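Local coordinates for protein copper induced nitroreductase D (Lactococcus lactis, PDB 2WQF) that binds flavin mononucleotide as a copper-induced nitroreductase involved in defence against oxidative stress, at residues 12-24 against 88-100. Residues are numbered along the deposited sequence; the frame is centred on the assembly and turned at random.
Sequences TIYALGRNVQDEE and KLDGFKAAFGTIL. With FMN (flavin mononucleotide), chain B.
One arginine, Arg18, reads three consecutive backbone carbonyls where the helix 88-93 gives way to the strand 97-104. Arg18 NH2 bonds to Lys93 O at 2.7 Å, with that oxygen at the edge of the guanidinium and close to its plane. Arg18 NE divides its proton between Ala95 O, 3.0 Å away and tilted 24° from that plane, and, more weakly, Ala94 O. The chain runs extended from CG to NE, which carries the charged group back along the turn; arginine suits the place because its flat end offers several N-H groups at fixed spacing to the carbonyls of Lys93, Ala94 and Ala95. NH2 also forms a salt bridge with Asp57 of the helix 53-73, and Gln56 gives a second bond to Lys93 O.

Beyond the turn, the aromatic ring of Phe96 takes Val20 over one face: a CH-pi contact, with Val20 CB 3.9 Å from the ring centroid and CG2 above CG, the branched side chain spreading over the ring. Phe96 CG lies anti to the backbone N (chi1 -175°), carrying the ring out to Val20. Glu23 comes to the ring's edge: Glu23 CD lies 3.6 Å from Phe96 CZ, with the carboxylate nearly perpendicular to the ring, so the negative group probably faces the slightly positive C-H rim rather than the electron-rich face.

Phe96 and Gly97 together face Phe179 in a classic beta bulge, at the start of a strand in the antiparallel sheet of this nitroreductase-family fold. The strand 16-17 pairs with the same partner, 171-182. Small Ala95 lets Leu16 close in, CB to CB at 3.8 Å.

Toward the flavin, water 1 donates to both Tyr14 O and Gly91 O, bridging carbonyls that cannot bond each other directly. Tyr14 CD1 comes loosely toward Phe92 CE1, while the phenol is long enough for Tyr14 OH to donate to FMN O2 at 2.6 Å.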
loop_
_atom_site.group_PDB
_atom_site.type_symbol
_atom_site.label_atom_id
_atom_site.label_comp_id
_atom_site.label_asym_id
_atom_site.label_seq_id
_atom_site.Cartn_x
_atom_site.Cartn_y
_atom_site.Cartn_z
ATOM N N THR A 12 13.991 -5.620 3.439
ATOM C CA THR A 12 13.910 -7.049 3.172
ATOM C C THR A 12 15.076 -7.756 3.862
ATOM O O THR A 12 16.253 -7.496 3.586
ATOM C CB THR A 12 13.919 -7.322 1.662
ATOM O OG1 THR A 12 12.684 -6.884 1.095
ATOM C CG2 THR A 12 14.098 -8.800 1.369
ATOM N N ILE A 13 14.727 -8.629 4.793
ATOM C CA ILE A 13 15.688 -9.455 5.502
ATOM C C ILE A 13 15.384 -10.908 5.230
ATOM O O ILE A 13 14.332 -11.409 5.614
ATOM C CB ILE A 13 15.601 -9.216 7.035
ATOM C CG1 ILE A 13 15.766 -7.732 7.387
ATOM C CG2 ILE A 13 16.572 -10.111 7.801
ATOM C CD1 ILE A 13 17.117 -7.139 7.049
ATOM N N TYR A 14 16.315 -11.577 4.575
ATOM C CA TYR A 14 16.145 -12.987 4.240
ATOM C C TYR A 14 16.659 -13.920 5.334
ATOM O O TYR A 14 16.150 -15.036 5.472
ATOM C CB TYR A 14 16.831 -13.317 2.904
ATOM C CG TYR A 14 16.093 -12.705 1.721
ATOM C CD1 TYR A 14 14.752 -13.037 1.468
ATOM C CD2 TYR A 14 16.706 -11.763 0.898
ATOM C CE1 TYR A 14 14.074 -12.492 0.402
ATOM C CE2 TYR A 14 16.034 -11.203 -0.185
ATOM C CZ TYR A 14 14.720 -11.559 -0.424
ATOM O OH TYR A 14 14.055 -11.005 -1.515
ATOM N N ALA A 15 17.658 -13.468 6.099
ATOM C CA ALA A 15 18.273 -14.286 7.135
ATOM C C ALA A 15 17.548 -14.028 8.437
ATOM O O ALA A 15 17.839 -13.052 9.152
ATOM C CB ALA A 15 19.771 -13.968 7.270
ATOM N N LEU A 16 16.608 -14.916 8.732
ATOM C CA LEU A 16 15.686 -14.741 9.852
ATOM C C LEU A 16 15.770 -15.914 10.815
ATOM O O LEU A 16 15.960 -17.073 10.406
ATOM C CB LEU A 16 14.242 -14.567 9.345
ATOM C CG LEU A 16 13.954 -13.302 8.542
ATOM C CD1 LEU A 16 12.550 -13.387 7.960
ATOM C CD2 LEU A 16 14.125 -12.019 9.372
ATOM N N GLY A 17 15.603 -15.618 12.100
ATOM C CA GLY A 17 15.600 -16.651 13.118
ATOM C C GLY A 17 14.426 -16.513 14.066
ATOM O O GLY A 17 13.447 -15.782 13.786
ATOM N N ARG A 18 14.533 -17.192 15.211
ATOM C CA ARG A 18 13.418 -17.296 16.140
ATOM C C ARG A 18 13.699 -16.656 17.498
ATOM O O ARG A 18 13.009 -16.935 18.482
ATOM C CB ARG A 18 13.045 -18.764 16.299
ATOM C CG ARG A 18 12.661 -19.350 14.969
ATOM C CD ARG A 18 12.073 -20.735 15.070
ATOM N NE ARG A 18 11.625 -21.211 13.773
ATOM C CZ ARG A 18 11.161 -22.432 13.543
ATOM N NH1 ARG A 18 11.102 -23.314 14.531
ATOM N NH2 ARG A 18 10.767 -22.769 12.327
ATOM N N ASN A 19 14.668 -15.748 17.526
ATOM C CA ASN A 19 15.049 -15.041 18.746
ATOM C C ASN A 19 14.106 -13.869 18.989
ATOM O O ASN A 19 14.486 -12.700 18.889
ATOM C CB ASN A 19 16.519 -14.597 18.638
ATOM C CG ASN A 19 17.023 -13.887 19.865
ATOM O OD1 ASN A 19 16.559 -14.116 21.001
ATOM N ND2 ASN A 19 18.017 -13.032 19.648
ATOM N N VAL A 20 12.859 -14.217 19.289
ATOM C CA VAL A 20 11.767 -13.251 19.439
ATOM C C VAL A 20 11.329 -13.265 20.889
ATOM O O VAL A 20 10.931 -14.299 21.425
ATOM C CB VAL A 20 10.578 -13.590 18.496
ATOM C CG1 VAL A 20 9.359 -12.682 18.775
ATOM C CG2 VAL A 20 11.011 -13.500 17.044
ATOM N N GLN A 21 11.447 -12.113 21.536
ATOM C CA GLN A 21 11.300 -12.017 22.984
ATOM C C GLN A 21 9.869 -12.003 23.490
ATOM O O GLN A 21 9.572 -12.586 24.540
ATOM C CB GLN A 21 12.050 -10.791 23.507
ATOM C CG GLN A 21 13.549 -10.890 23.265
ATOM C CD GLN A 21 14.294 -9.706 23.827
ATOM O OE1 GLN A 21 14.123 -9.351 24.977
ATOM N NE2 GLN A 21 15.153 -9.110 23.016
ATOM N N ASP A 22 8.975 -11.352 22.752
ATOM C CA ASP A 22 7.634 -11.099 23.250
ATOM C C ASP A 22 6.636 -11.290 22.109
ATOM O O ASP A 22 6.259 -10.346 21.401
ATOM C CB ASP A 22 7.581 -9.694 23.858
ATOM C CG ASP A 22 6.268 -9.392 24.577
ATOM O OD1 ASP A 22 5.295 -10.144 24.402
ATOM O OD2 ASP A 22 6.213 -8.377 25.299
ATOM N N GLU A 23 6.220 -12.526 21.913
ATOM C CA GLU A 23 5.313 -12.865 20.823
ATOM C C GLU A 23 3.951 -12.144 20.944
ATOM O O GLU A 23 3.349 -11.747 19.943
ATOM C CB GLU A 23 5.137 -14.391 20.665
ATOM C CG GLU A 23 5.779 -15.299 21.719
ATOM C CD GLU A 23 5.858 -16.794 21.308
ATOM O OE1 GLU A 23 6.895 -17.431 21.599
ATOM O OE2 GLU A 23 4.898 -17.336 20.709
ATOM N N GLU A 24 3.453 -11.978 22.161
ATOM C CA GLU A 24 2.181 -11.283 22.353
ATOM C C GLU A 24 2.270 -9.848 21.845
ATOM O O GLU A 24 1.358 -9.369 21.188
ATOM C CB GLU A 24 1.775 -11.258 23.829
ATOM C CG GLU A 24 2.280 -10.000 24.631
ATOM C CD GLU A 24 1.153 -9.154 25.273
ATOM O OE1 GLU A 24 -0.016 -9.588 25.248
ATOM O OE2 GLU A 24 1.425 -8.045 25.804
ATOM N N LYS A 88 16.120 -22.152 -0.224
ATOM C CA LYS A 88 15.481 -20.914 0.176
ATOM C C LYS A 88 14.302 -21.242 1.060
ATOM O O LYS A 88 13.988 -20.495 1.987
ATOM C CB LYS A 88 14.994 -20.140 -1.046
ATOM C CG LYS A 88 16.104 -19.750 -2.012
ATOM C CD LYS A 88 15.618 -18.741 -3.060
ATOM C CE LYS A 88 14.373 -19.240 -3.794
ATOM N NZ LYS A 88 13.807 -18.233 -4.756
ATOM N N LEU A 89 13.646 -22.362 0.771
ATOM C CA LEU A 89 12.485 -22.747 1.548
ATOM C C LEU A 89 12.893 -22.961 2.999
ATOM O O LEU A 89 12.139 -22.620 3.891
ATOM C CB LEU A 89 11.817 -24.001 0.995
ATOM C CG LEU A 89 11.147 -23.832 -0.368
ATOM C CD1 LEU A 89 10.495 -25.142 -0.769
ATOM C CD2 LEU A 89 10.128 -22.711 -0.365
ATOM N N ASP A 90 14.078 -23.526 3.239
ATOM C CA ASP A 90 14.547 -23.706 4.607
ATOM C C ASP A 90 14.758 -22.366 5.312
ATOM O O ASP A 90 14.549 -22.262 6.513
ATOM C CB ASP A 90 15.840 -24.512 4.652
ATOM C CG ASP A 90 15.663 -25.925 4.115
ATOM O OD1 ASP A 90 14.784 -26.658 4.625
ATOM O OD2 ASP A 90 16.402 -26.300 3.181
ATOM N N GLY A 91 15.212 -21.366 4.561
ATOM C CA GLY A 91 15.399 -20.054 5.121
ATOM C C GLY A 91 14.075 -19.416 5.519
ATOM O O GLY A 91 13.994 -18.657 6.486
ATOM N N PHE A 92 13.013 -19.712 4.776
ATOM C CA PHE A 92 11.704 -19.185 5.142
ATOM C C PHE A 92 11.192 -19.927 6.370
ATOM O O PHE A 92 10.701 -19.310 7.304
ATOM C CB PHE A 92 10.712 -19.293 3.980
ATOM C CG PHE A 92 11.102 -18.497 2.791
ATOM C CD1 PHE A 92 11.561 -17.204 2.930
ATOM C CD2 PHE A 92 10.982 -19.029 1.518
ATOM C CE1 PHE A 92 11.908 -16.458 1.824
ATOM C CE2 PHE A 92 11.329 -18.297 0.407
ATOM C CZ PHE A 92 11.803 -17.013 0.561
ATOM N N LYS A 93 11.335 -21.252 6.385
ATOM C CA LYS A 93 10.930 -22.065 7.543
ATOM C C LYS A 93 11.639 -21.649 8.831
ATOM O O LYS A 93 11.017 -21.608 9.892
ATOM C CB LYS A 93 11.178 -23.560 7.285
ATOM C CG LYS A 93 10.699 -24.438 8.429
ATOM C CD LYS A 93 10.927 -25.929 8.175
ATOM C CE LYS A 93 11.303 -26.618 9.469
ATOM N NZ LYS A 93 11.674 -28.038 9.284
ATOM N N ALA A 94 12.940 -21.361 8.732
ATOM C CA ALA A 94 13.751 -21.004 9.882
ATOM C C ALA A 94 13.282 -19.741 10.612
ATOM O O ALA A 94 13.667 -19.510 11.763
ATOM C CB ALA A 94 15.205 -20.855 9.453
ATOM N N ALA A 95 12.458 -18.926 9.953
ATOM C CA ALA A 95 11.914 -17.712 10.553
ATOM C C ALA A 95 10.966 -18.050 11.710
ATOM O O ALA A 95 10.541 -19.189 11.871
ATOM C CB ALA A 95 11.186 -16.895 9.488
ATOM N N PHE A 96 10.608 -17.044 12.490
ATOM C CA PHE A 96 9.682 -17.234 13.619
ATOM C C PHE A 96 8.251 -17.495 13.159
ATOM O O PHE A 96 7.518 -18.264 13.766
ATOM C CB PHE A 96 9.700 -15.997 14.523
ATOM C CG PHE A 96 8.881 -16.145 15.766
ATOM C CD1 PHE A 96 9.368 -16.840 16.853
ATOM C CD2 PHE A 96 7.646 -15.531 15.872
ATOM C CE1 PHE A 96 8.637 -16.973 18.012
ATOM C CE2 PHE A 96 6.908 -15.664 17.021
ATOM C CZ PHE A 96 7.409 -16.378 18.093
ATOM N N GLY A 97 7.836 -16.830 12.087
ATOM C CA GLY A 97 6.466 -16.969 11.635
ATOM C C GLY A 97 6.239 -16.449 10.237
ATOM O O GLY A 97 7.150 -15.894 9.600
ATOM N N THR A 98 4.995 -16.595 9.788
ATOM C CA THR A 98 4.554 -16.127 8.469
ATOM C C THR A 98 3.177 -15.488 8.650
ATOM O O THR A 98 2.274 -16.070 9.256
ATOM C CB THR A 98 4.492 -17.244 7.397
ATOM O OG1 THR A 98 5.769 -17.881 7.300
ATOM C CG2 THR A 98 4.165 -16.689 6.046
ATOM N N ILE A 99 3.018 -14.283 8.120
ATOM C CA ILE A 99 1.731 -13.606 8.105
ATOM C C ILE A 99 1.175 -13.676 6.690
ATOM O O ILE A 99 1.751 -13.102 5.764
ATOM C CB ILE A 99 1.861 -12.151 8.545
ATOM C CG1 ILE A 99 2.538 -12.048 9.919
ATOM C CG2 ILE A 99 0.492 -11.434 8.515
ATOM C CD1 ILE A 99 3.195 -10.687 10.179
ATOM N N LEU A 100 0.079 -14.407 6.519
ATOM C CA LEU A 100 -0.577 -14.534 5.216
ATOM C C LEU A 100 -1.679 -13.499 5.112
ATOM O O LEU A 100 -2.569 -13.423 5.952
ATOM C CB LEU A 100 -1.125 -15.941 5.001
ATOM C CG LEU A 100 -0.035 -17.040 4.954
ATOM C CD1 LEU A 100 0.312 -17.542 6.335
ATOM C CD2 LEU A 100 -0.493 -18.204 4.081
HETATM N N1 FMN B . 10.622 -9.965 -2.372
HETATM C C2 FMN B . 10.763 -11.423 -2.485
HETATM O O2 FMN B . 11.751 -11.971 -2.054
HETATM N N3 FMN B . 9.747 -12.155 -3.183
HETATM C C4 FMN B . 8.623 -11.555 -3.720
HETATM O O4 FMN B . 7.764 -12.237 -4.205
HETATM C C4A FMN B . 8.495 -10.097 -3.627
HETATM N N5 FMN B . 7.506 -9.439 -4.133
HETATM C C5A FMN B . 7.262 -8.036 -3.667
HETATM C C6 FMN B . 5.931 -7.408 -3.955
HETATM C C7 FMN B . 5.625 -6.195 -3.511
HETATM C C7M FMN B . 4.279 -5.599 -3.861
HETATM C C8 FMN B . 6.644 -5.452 -2.674
HETATM C C8M FMN B . 6.290 -4.094 -2.095
HETATM C C9 FMN B . 7.848 -5.983 -2.429
HETATM C C9A FMN B . 8.189 -7.359 -2.941
HETATM N N10 FMN B . 9.462 -7.971 -2.725
HETATM C C10 FMN B . 9.571 -9.351 -2.902
HETATM C "C1'" FMN B . 10.528 -7.272 -2.019
HETATM C "C2'" FMN B . 11.126 -6.173 -2.893
HETATM O "O2'" FMN B . 11.938 -6.760 -3.877
HETATM C "C3'" FMN B . 11.900 -5.222 -1.978
HETATM O "O3'" FMN B . 10.917 -4.597 -1.175
HETATM C "C4'" FMN B . 12.642 -4.152 -2.798
HETATM O "O4'" FMN B . 13.710 -4.746 -3.522
HETATM C "C5'" FMN B . 13.189 -3.028 -1.920
HETATM O "O5'" FMN B . 14.055 -3.591 -0.944
HETATM P P FMN B . 13.729 -3.392 0.643
HETATM O O1P FMN B . 13.555 -1.955 0.930
HETATM O O2P FMN B . 12.417 -4.202 0.971
HETATM O O3P FMN B . 14.983 -4.014 1.397
HETATM O O HOH W 1 13.566 -15.919 5.429
HETATM O O HOH W 2 16.205 -17.663 7.720
#